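PDB 7JZK: rifin from Plasmodium falciparum, which binds the human immune receptor LAIR1 through its variable V2 domain, the part held here, and is probably a membrane-anchored variant antigen of the malaria parasite. Local coordinates for residues B[37-42]-B[114-119]; B[67-72]-B[107-112]; B[73-78]-B[86-91]. All coordinates share one frame; numbering follows the deposited sequence.

Helix 13-39 leads from the N terminus into 37-42, the first half of interaction 1, whose partner 114-119 lies on the last helix, 108-126. Everything between is enclosed by that contact. Inside it, helix 61-75 gives 67-72 to interaction 2, which meets the start of helix 108-126 at 107-112. Deeper still, the last turn of the same helix and the residues after it, 73-78, enter interaction 3, closed by the disulfide to helix 86-94 after a short loop. The three closures are therefore concentric, and none crosses another. They also touch: F39 and V116 pack on I68, I41 and M72 on F88, so four helices of the V2 domain share one interior.

Interaction 1 of 3, residues B[37-42]-B[114-119]; sequences RYFHID and GAVTQL
L119 lays its CD2 methyl over one face of the Y38 ring, and the two side chains cross at about a right angle. CD2 stands 4.1 Å from the centroid of the Y38 ring, 22° off the ring normal, a CH-pi contact displaced toward the CG-CD2 side. The nearest pair is Y38 CD2 to L119 CD2 at 3.9 Å. The other leucine methyl, CD1, lies beside Y38 CB, so the fork of L119 spans the ring and its stem. Y38 reaches across because its CG is anti to the backbone N (chi1 -168°), which swings the ring out toward helix 108-126. One turn earlier on that helix, the A115 methyl meets the ring obliquely, CB to Y38 CE1 at 4.2 Å.

F39 sends its far end the same way. Its CZ lies 4.3 Å from A115 CB and equally 4.3 Å from V116 CG2, both oblique to the ring, while Y38 CD1 sits over the centre of one F39 face. A115 thus receives both aromatic rings. The contact is wholly apolar between the segments. V91 and T94 of helix 86-94 also touch Y38, and V61 and I64 of helix 61-75 touch V116. Two neighbouring aromatics at the end of helix 13-39 and small or branched residues on helix 108-126 form helix-to-helix packing in the hydrophobic core of this helical RIFIN V2 domain.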
loop_
_atom_site.group_PDB
_atom_site.type_symbol
_atom_site.label_atom_id
_atom_site.label_comp_id
_atom_site.label_asym_id
_atom_site.label_seq_id
_atom_site.Cartn_x
_atom_site.Cartn_y
_atom_site.Cartn_z
ATOM N N ARG B 37 11.263 13.395 1.498
ATOM C CA ARG B 37 11.927 12.964 2.717
ATOM C C ARG B 37 11.026 12.092 3.582
ATOM O O ARG B 37 11.531 11.270 4.354
ATOM C CB ARG B 37 12.454 14.200 3.458
ATOM C CG ARG B 37 13.602 14.912 2.675
ATOM C CD ARG B 37 13.969 16.295 3.228
ATOM N NE ARG B 37 14.384 16.273 4.632
ATOM C CZ ARG B 37 14.175 17.269 5.494
ATOM N NH1 ARG B 37 14.598 17.151 6.752
ATOM N NH2 ARG B 37 13.526 18.377 5.117
ATOM N N TYR B 38 9.699 12.255 3.494
ATOM C CA TYR B 38 8.830 11.464 4.359
ATOM C C TYR B 38 8.352 10.187 3.691
ATOM O O TYR B 38 8.233 9.158 4.354
ATOM C CB TYR B 38 7.606 12.279 4.786
ATOM C CG TYR B 38 6.809 11.654 5.908
ATOM C CD1 TYR B 38 5.868 10.662 5.655
ATOM C CD2 TYR B 38 7.003 12.050 7.217
ATOM C CE1 TYR B 38 5.146 10.080 6.680
ATOM C CE2 TYR B 38 6.291 11.491 8.246
ATOM C CZ TYR B 38 5.363 10.501 7.977
ATOM O OH TYR B 38 4.641 9.936 9.004
ATOM N N PHE B 39 8.074 10.231 2.392
ATOM C CA PHE B 39 7.592 9.067 1.663
ATOM C C PHE B 39 8.661 8.427 0.790
ATOM O O PHE B 39 8.437 7.328 0.284
ATOM C CB PHE B 39 6.404 9.436 0.776
ATOM C CG PHE B 39 5.184 9.831 1.536
ATOM C CD1 PHE B 39 4.314 8.879 2.029
ATOM C CD2 PHE B 39 4.896 11.174 1.745
ATOM C CE1 PHE B 39 3.178 9.257 2.739
ATOM C CE2 PHE B 39 3.761 11.560 2.445
ATOM C CZ PHE B 39 2.903 10.600 2.944
ATOM N N HIS B 40 9.831 9.045 0.649
ATOM C CA HIS B 40 10.916 8.443 -0.120
ATOM C C HIS B 40 10.446 8.147 -1.530
ATOM O O HIS B 40 10.837 7.164 -2.148
ATOM C CB HIS B 40 11.452 7.201 0.599
ATOM C CG HIS B 40 11.410 7.347 2.094
ATOM N ND1 HIS B 40 12.260 8.196 2.780
ATOM C CD2 HIS B 40 10.569 6.819 3.022
ATOM C CE1 HIS B 40 11.973 8.143 4.071
ATOM N NE2 HIS B 40 10.948 7.322 4.244
ATOM N N ILE B 41 9.689 9.111 -2.048
ATOM C CA ILE B 41 9.166 9.038 -3.434
ATOM C C ILE B 41 9.677 10.249 -4.225
ATOM O O ILE B 41 9.939 11.268 -3.614
ATOM C CB ILE B 41 7.627 8.941 -3.387
ATOM C CG1 ILE B 41 7.084 7.993 -4.451
ATOM C CG2 ILE B 41 6.954 10.303 -3.430
ATOM C CD1 ILE B 41 7.565 6.580 -4.294
ATOM N N ASP B 42 9.894 10.089 -5.526
ATOM C CA ASP B 42 10.373 11.183 -6.401
ATOM C C ASP B 42 9.321 11.482 -7.464
ATOM O O ASP B 42 9.421 12.522 -8.120
ATOM C CB ASP B 42 11.663 10.761 -7.085
ATOM C CG ASP B 42 12.789 10.534 -6.102
ATOM O OD1 ASP B 42 13.437 11.525 -5.722
ATOM O OD2 ASP B 42 12.996 9.372 -5.716
ATOM N N GLY B 114 -3.650 12.377 7.267
ATOM C CA GLY B 114 -3.089 13.008 8.449
ATOM C C GLY B 114 -1.618 13.342 8.276
ATOM O O GLY B 114 -1.163 14.422 8.674
ATOM N N ALA B 115 -0.868 12.444 7.631
ATOM C CA ALA B 115 0.552 12.703 7.428
ATOM C C ALA B 115 0.758 13.918 6.528
ATOM O O ALA B 115 1.522 14.835 6.855
ATOM C CB ALA B 115 1.229 11.468 6.837
ATOM N N VAL B 116 0.032 13.967 5.412
ATOM C CA VAL B 116 0.170 15.071 4.478
ATOM C C VAL B 116 -0.231 16.368 5.142
ATOM O O VAL B 116 0.376 17.420 4.901
ATOM C CB VAL B 116 -0.687 14.785 3.237
ATOM C CG1 VAL B 116 -0.898 16.042 2.434
ATOM C CG2 VAL B 116 -0.046 13.712 2.410
ATOM N N THR B 117 -1.210 16.305 6.045
ATOM C CA THR B 117 -1.611 17.501 6.767
ATOM C C THR B 117 -0.440 18.033 7.571
ATOM O O THR B 117 -0.085 19.218 7.475
ATOM C CB THR B 117 -2.796 17.195 7.683
ATOM O OG1 THR B 117 -3.956 16.863 6.900
ATOM C CG2 THR B 117 -3.092 18.397 8.576
ATOM N N GLN B 118 0.225 17.149 8.314
ATOM C CA GLN B 118 1.376 17.623 9.071
ATOM C C GLN B 118 2.457 18.179 8.151
ATOM O O GLN B 118 3.051 19.225 8.439
ATOM C CB GLN B 118 1.949 16.498 9.919
ATOM C CG GLN B 118 0.927 15.718 10.713
ATOM C CD GLN B 118 0.950 16.110 12.160
ATOM O OE1 GLN B 118 1.034 17.298 12.484
ATOM N NE2 GLN B 118 0.901 15.120 13.049
ATOM N N LEU B 119 2.698 17.521 7.016
ATOM C CA LEU B 119 3.798 17.957 6.160
ATOM C C LEU B 119 3.538 19.331 5.542
ATOM O O LEU B 119 4.449 20.163 5.464
ATOM C CB LEU B 119 4.094 16.904 5.088
ATOM C CG LEU B 119 4.965 15.685 5.444
ATOM C CD1 LEU B 119 6.343 16.141 5.820
ATOM C CD2 LEU B 119 4.431 14.845 6.575
#

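Interaction 2 of 3, residues B[67-72]-B[107-112]; sequences AIDTQM and KQKDAI
Apolar contacts between I68, M72 and I112 make up the inner side of this helix pair. I68 and I112 meet methyl to methyl, CG2 of I68 lying 3.7 Å from CG2 of I112. The other arm of I112 reaches across to the backbone of helix 61-75, where its CD1 packs 3.7 Å from D69 CA. M72 adds its sulfur to the same methyl, SD to I112 CD1 at 4.1 Å.

Polar contacts lie beside this patch and centre on Q108. Its extended chain, with CG anti to the backbone N, brings the amide between D69 and M72. NE2 gives a nearly straight but weak hydrogen bond to D69 OD2, 3.4 Å long with an N-H...O angle of 166°, and the carboxylate and amide planes are turned 73° apart. Stronger partners lie outside the two segments: OE1 accepts from R92 NE, and NE2 is hydrogen-bonded to T73 OG1, so both ends of the amide are gripped and its rotation is fixed. Y45 of the LAIR1 chain also packs on Q108.

Van der Waals contacts complete the close approaches. M72 SD lies 3.4 Å from Q108 OE1, and D69 OD2 rests against K109 CB at 3.3 Å.

Of the charged groups, the K109 ammonium stays apart from the carboxylate, NZ to D69 OD1 being 5.4 Å, and any attraction is probably modest.

The two short helical segments run at 133° to each other, nearer antiparallel than parallel, with axes 9.4 Å apart. Around them, F88 and R92 of helix 86-94 touch M72, while L35 and F39 of helix 13-39 and L44 of strand 43-44 pack on I68.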
loop_
_atom_site.group_PDB
_atom_site.type_symbol
_atom_site.label_atom_id
_atom_site.label_comp_id
_atom_site.label_asym_id
_atom_site.label_seq_id
_atom_site.Cartn_x
_atom_site.Cartn_y
_atom_site.Cartn_z
ATOM N N ALA B 67 -3.606 10.922 -4.382
ATOM C CA ALA B 67 -2.621 10.417 -5.340
ATOM C C ALA B 67 -1.592 9.512 -4.665
ATOM O O ALA B 67 -1.181 8.491 -5.235
ATOM C CB ALA B 67 -1.922 11.592 -6.039
ATOM N N ILE B 68 -1.168 9.868 -3.453
ATOM C CA ILE B 68 -0.205 9.047 -2.742
ATOM C C ILE B 68 -0.843 7.718 -2.356
ATOM O O ILE B 68 -0.220 6.665 -2.487
ATOM C CB ILE B 68 0.356 9.814 -1.530
ATOM C CG1 ILE B 68 1.294 10.956 -1.991
ATOM C CG2 ILE B 68 1.079 8.851 -0.575
ATOM C CD1 ILE B 68 1.804 11.852 -0.870
ATOM N N ASP B 69 -2.111 7.747 -1.928
ATOM C CA ASP B 69 -2.840 6.525 -1.596
ATOM C C ASP B 69 -2.942 5.616 -2.798
ATOM O O ASP B 69 -2.657 4.424 -2.720
ATOM C CB ASP B 69 -4.248 6.862 -1.083
ATOM C CG ASP B 69 -5.137 5.622 -0.909
ATOM O OD1 ASP B 69 -5.731 5.149 -1.906
ATOM O OD2 ASP B 69 -5.304 5.118 0.218
ATOM N N THR B 70 -3.318 6.165 -3.932
ATOM C CA THR B 70 -3.476 5.347 -5.124
ATOM C C THR B 70 -2.138 4.727 -5.519
ATOM O O THR B 70 -2.056 3.523 -5.811
ATOM C CB THR B 70 -4.035 6.237 -6.251
ATOM O OG1 THR B 70 -5.265 6.831 -5.812
ATOM C CG2 THR B 70 -4.343 5.415 -7.477
ATOM N N GLN B 71 -1.059 5.490 -5.425
ATOM C CA GLN B 71 0.291 4.980 -5.769
ATOM C C GLN B 71 0.733 3.907 -4.770
ATOM O O GLN B 71 1.276 2.903 -5.211
ATOM C CB GLN B 71 1.275 6.144 -5.850
ATOM C CG GLN B 71 2.651 5.779 -6.370
ATOM C CD GLN B 71 3.348 7.006 -6.895
ATOM O OE1 GLN B 71 2.843 7.703 -7.766
ATOM N NE2 GLN B 71 4.523 7.279 -6.363
ATOM N N MET B 72 0.495 4.130 -3.477
ATOM C CA MET B 72 0.882 3.144 -2.465
ATOM C C MET B 72 0.133 1.838 -2.670
ATOM O O MET B 72 0.711 0.754 -2.529
ATOM C CB MET B 72 0.624 3.685 -1.055
ATOM C CG MET B 72 1.059 2.764 0.083
ATOM S SD MET B 72 1.018 3.577 1.708
ATOM C CE MET B 72 2.461 4.629 1.473
ATOM N N LYS B 107 -7.404 2.636 8.096
ATOM C CA LYS B 107 -7.439 2.872 6.661
ATOM C C LYS B 107 -6.260 3.705 6.212
ATOM O O LYS B 107 -5.915 4.711 6.833
ATOM C CB LYS B 107 -8.738 3.561 6.269
ATOM C CG LYS B 107 -9.926 2.654 6.356
ATOM C CD LYS B 107 -11.195 3.409 6.712
ATOM C CE LYS B 107 -12.316 2.424 6.976
ATOM N NZ LYS B 107 -12.977 2.093 5.698
ATOM N N GLN B 108 -5.661 3.259 5.112
ATOM C CA GLN B 108 -4.442 3.838 4.564
ATOM C C GLN B 108 -4.655 5.280 4.124
ATOM O O GLN B 108 -3.861 6.160 4.445
ATOM C CB GLN B 108 -3.983 2.959 3.393
ATOM C CG GLN B 108 -2.844 3.480 2.537
ATOM C CD GLN B 108 -2.435 2.482 1.449
ATOM O OE1 GLN B 108 -1.684 1.544 1.688
ATOM N NE2 GLN B 108 -3.017 2.641 0.260
ATOM N N LYS B 109 -5.754 5.545 3.426
ATOM C CA LYS B 109 -6.045 6.887 2.925
ATOM C C LYS B 109 -6.108 7.894 4.065
ATOM O O LYS B 109 -5.575 8.990 3.961
ATOM C CB LYS B 109 -7.383 6.874 2.163
ATOM C CG LYS B 109 -7.592 7.936 1.086
ATOM C CD LYS B 109 -8.796 7.559 0.224
ATOM C CE LYS B 109 -9.005 8.498 -0.951
ATOM N NZ LYS B 109 -10.217 8.105 -1.727
ATOM N N ASP B 110 -6.736 7.527 5.172
ATOM C CA ASP B 110 -6.860 8.414 6.325
ATOM C C ASP B 110 -5.512 8.694 6.979
ATOM O O ASP B 110 -5.196 9.841 7.293
ATOM C CB ASP B 110 -7.874 7.802 7.307
ATOM C CG ASP B 110 -9.255 7.637 6.652
ATOM O OD1 ASP B 110 -9.535 8.383 5.686
ATOM O OD2 ASP B 110 -10.029 6.724 7.010
ATOM N N ALA B 111 -4.684 7.676 7.162
ATOM C CA ALA B 111 -3.366 7.895 7.757
ATOM C C ALA B 111 -2.502 8.763 6.838
ATOM O O ALA B 111 -1.796 9.663 7.290
ATOM C CB ALA B 111 -2.695 6.542 8.050
ATOM N N ILE B 112 -2.601 8.547 5.530
ATOM C CA ILE B 112 -1.850 9.361 4.598
ATOM C C ILE B 112 -2.320 10.803 4.685
ATOM O O ILE B 112 -1.515 11.724 4.639
ATOM C CB ILE B 112 -1.991 8.806 3.174
ATOM C CG1 ILE B 112 -1.380 7.420 3.123
ATOM C CG2 ILE B 112 -1.334 9.768 2.135
ATOM C CD1 ILE B 112 -1.720 6.664 1.876
#

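Interaction 3 of 3, residues B[73-78]-B[86-91]; sequences TASCDA and QAFCDV
C76, where the chain first leaves helical geometry after helix 61-75, comes within 5.6 Å of C89, CA to CA, on helix 86-94. The disulfide between them joins SG of C76 to SG of C89 at 2.0 Å, with a torsion of -79° about the S-S bond, near the relaxed value of about 90° in size. The first torsions of the two cysteines are nearly equal, each SG lying anti to the carbonyl carbon and beside the backbone N.

F88, the residue before C89, lies alongside the bridge. C76 SG stands 5.1 Å from the centroid of the F88 ring and 40° off its normal, an oblique sulfur-aromatic contact whose nearest ring atom is CD2, 4.3 Å from that sulfur. S75 comes to the ring edge: OG lies near the ring plane, 3.5 Å from F88 CE2. The serine hydroxyl is held by Q71 O in the preceding turn of its own helix, so its polar need is met there while its oxygen rests against the aromatic rim. S75 O also approaches the second sulfur, 3.8 Å from C89 SG.

The bridge closes the loop between helices 61-75 and 86-94, and probably steadies a surface that the bound LAIR1 ectodomain, taken from the MGD21 antibody, contacts: C76 makes backbone hydrogen bonds to the LAIR1 chain, whose Y43 packs on C89 and whose S46 is hydrogen-bonded to A78 N. R92 NH1 of helix 86-94 is hydrogen-bonded to C76 O. F88 also touches Q71 of helix 61-75, F39 of helix 13-39 and I41 just beyond it.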
loop_
_atom_site.group_PDB
_atom_site.type_symbol
_atom_site.label_atom_id
_atom_site.label_comp_id
_atom_site.label_asym_id
_atom_site.label_seq_id
_atom_site.Cartn_x
_atom_site.Cartn_y
_atom_site.Cartn_z
ATOM N N THR B 73 -1.164 1.909 -2.979
ATOM C CA THR B 73 -1.869 0.662 -3.249
ATOM C C THR B 73 -1.299 -0.018 -4.489
ATOM O O THR B 73 -1.167 -1.252 -4.527
ATOM C CB THR B 73 -3.376 0.909 -3.385
ATOM O OG1 THR B 73 -3.869 1.432 -2.144
ATOM C CG2 THR B 73 -4.134 -0.399 -3.690
ATOM N N ALA B 74 -0.893 0.772 -5.487
ATOM C CA ALA B 74 -0.423 0.170 -6.736
ATOM C C ALA B 74 1.011 -0.364 -6.686
ATOM O O ALA B 74 1.339 -1.290 -7.443
ATOM C CB ALA B 74 -0.548 1.173 -7.876
ATOM N N SER B 75 1.889 0.190 -5.847
ATOM C CA SER B 75 3.304 -0.171 -5.912
ATOM C C SER B 75 3.786 -1.017 -4.734
ATOM O O SER B 75 4.984 -1.335 -4.666
ATOM C CB SER B 75 4.179 1.089 -6.052
ATOM O OG SER B 75 3.774 2.136 -5.192
ATOM N N CYS B 76 2.906 -1.373 -3.800
ATOM C CA CYS B 76 3.269 -2.150 -2.623
ATOM C C CYS B 76 2.324 -3.326 -2.472
ATOM O O CYS B 76 1.802 -3.596 -1.391
ATOM C CB CYS B 76 3.217 -1.305 -1.364
ATOM S SG CYS B 76 4.153 0.189 -1.498
ATOM N N ASP B 77 2.103 -4.062 -3.552
ATOM C CA ASP B 77 1.099 -5.115 -3.567
ATOM C C ASP B 77 1.721 -6.508 -3.567
ATOM O O ASP B 77 2.930 -6.689 -3.750
ATOM C CB ASP B 77 0.177 -4.985 -4.783
ATOM C CG ASP B 77 0.909 -5.159 -6.105
ATOM O OD1 ASP B 77 1.915 -4.454 -6.370
ATOM O OD2 ASP B 77 0.513 -6.076 -6.857
ATOM N N ALA B 78 0.848 -7.511 -3.377
ATOM C CA ALA B 78 1.283 -8.897 -3.317
ATOM C C ALA B 78 1.453 -9.511 -4.703
ATOM O O ALA B 78 2.160 -10.512 -4.837
ATOM C CB ALA B 78 0.286 -9.720 -2.471
ATOM N N GLN B 86 11.196 -0.117 -1.560
ATOM C CA GLN B 86 10.715 -0.620 -0.258
ATOM C C GLN B 86 10.444 0.507 0.747
ATOM O O GLN B 86 9.518 0.355 1.523
ATOM C CB GLN B 86 11.697 -1.677 0.236
ATOM C CG GLN B 86 11.851 -2.838 -0.730
ATOM C CD GLN B 86 10.987 -4.005 -0.332
ATOM O OE1 GLN B 86 10.681 -4.199 0.839
ATOM N NE2 GLN B 86 10.599 -4.806 -1.309
ATOM N N ALA B 87 11.228 1.567 0.761
ATOM C CA ALA B 87 11.092 2.646 1.758
ATOM C C ALA B 87 9.716 3.298 1.700
ATOM O O ALA B 87 9.203 3.675 2.752
ATOM C CB ALA B 87 12.172 3.650 1.541
ATOM N N PHE B 88 9.182 3.474 0.507
ATOM C CA PHE B 88 7.829 4.007 0.339
ATOM C C PHE B 88 6.794 3.093 0.981
ATOM O O PHE B 88 5.961 3.540 1.764
ATOM C CB PHE B 88 7.535 4.183 -1.161
ATOM C CG PHE B 88 6.161 4.708 -1.478
ATOM C CD1 PHE B 88 5.602 5.740 -0.738
ATOM C CD2 PHE B 88 5.450 4.203 -2.548
ATOM C CE1 PHE B 88 4.335 6.251 -1.066
ATOM C CE2 PHE B 88 4.178 4.702 -2.870
ATOM C CZ PHE B 88 3.625 5.722 -2.122
ATOM N N CYS B 89 6.885 1.792 0.726
ATOM C CA CYS B 89 5.946 0.854 1.323
ATOM C C CYS B 89 6.145 0.764 2.831
ATOM O O CYS B 89 5.170 0.670 3.577
ATOM C CB CYS B 89 6.132 -0.511 0.649
ATOM S SG CYS B 89 6.075 -0.362 -1.161
ATOM N N ASP B 90 7.377 0.945 3.292
ATOM C CA ASP B 90 7.731 0.890 4.709
ATOM C C ASP B 90 6.976 1.941 5.523
ATOM O O ASP B 90 6.793 1.759 6.732
ATOM C CB ASP B 90 9.261 1.073 4.845
ATOM C CG ASP B 90 9.765 0.997 6.297
ATOM O OD1 ASP B 90 9.980 2.062 6.917
ATOM O OD2 ASP B 90 9.947 -0.129 6.824
ATOM N N VAL B 91 6.494 3.007 4.872
ATOM C CA VAL B 91 5.712 4.043 5.544
ATOM C C VAL B 91 4.441 3.471 6.156
ATOM O O VAL B 91 3.947 3.982 7.170
ATOM C CB VAL B 91 5.396 5.184 4.562
ATOM C CG1 VAL B 91 4.515 6.266 5.221
ATOM C CG2 VAL B 91 6.681 5.788 4.077
#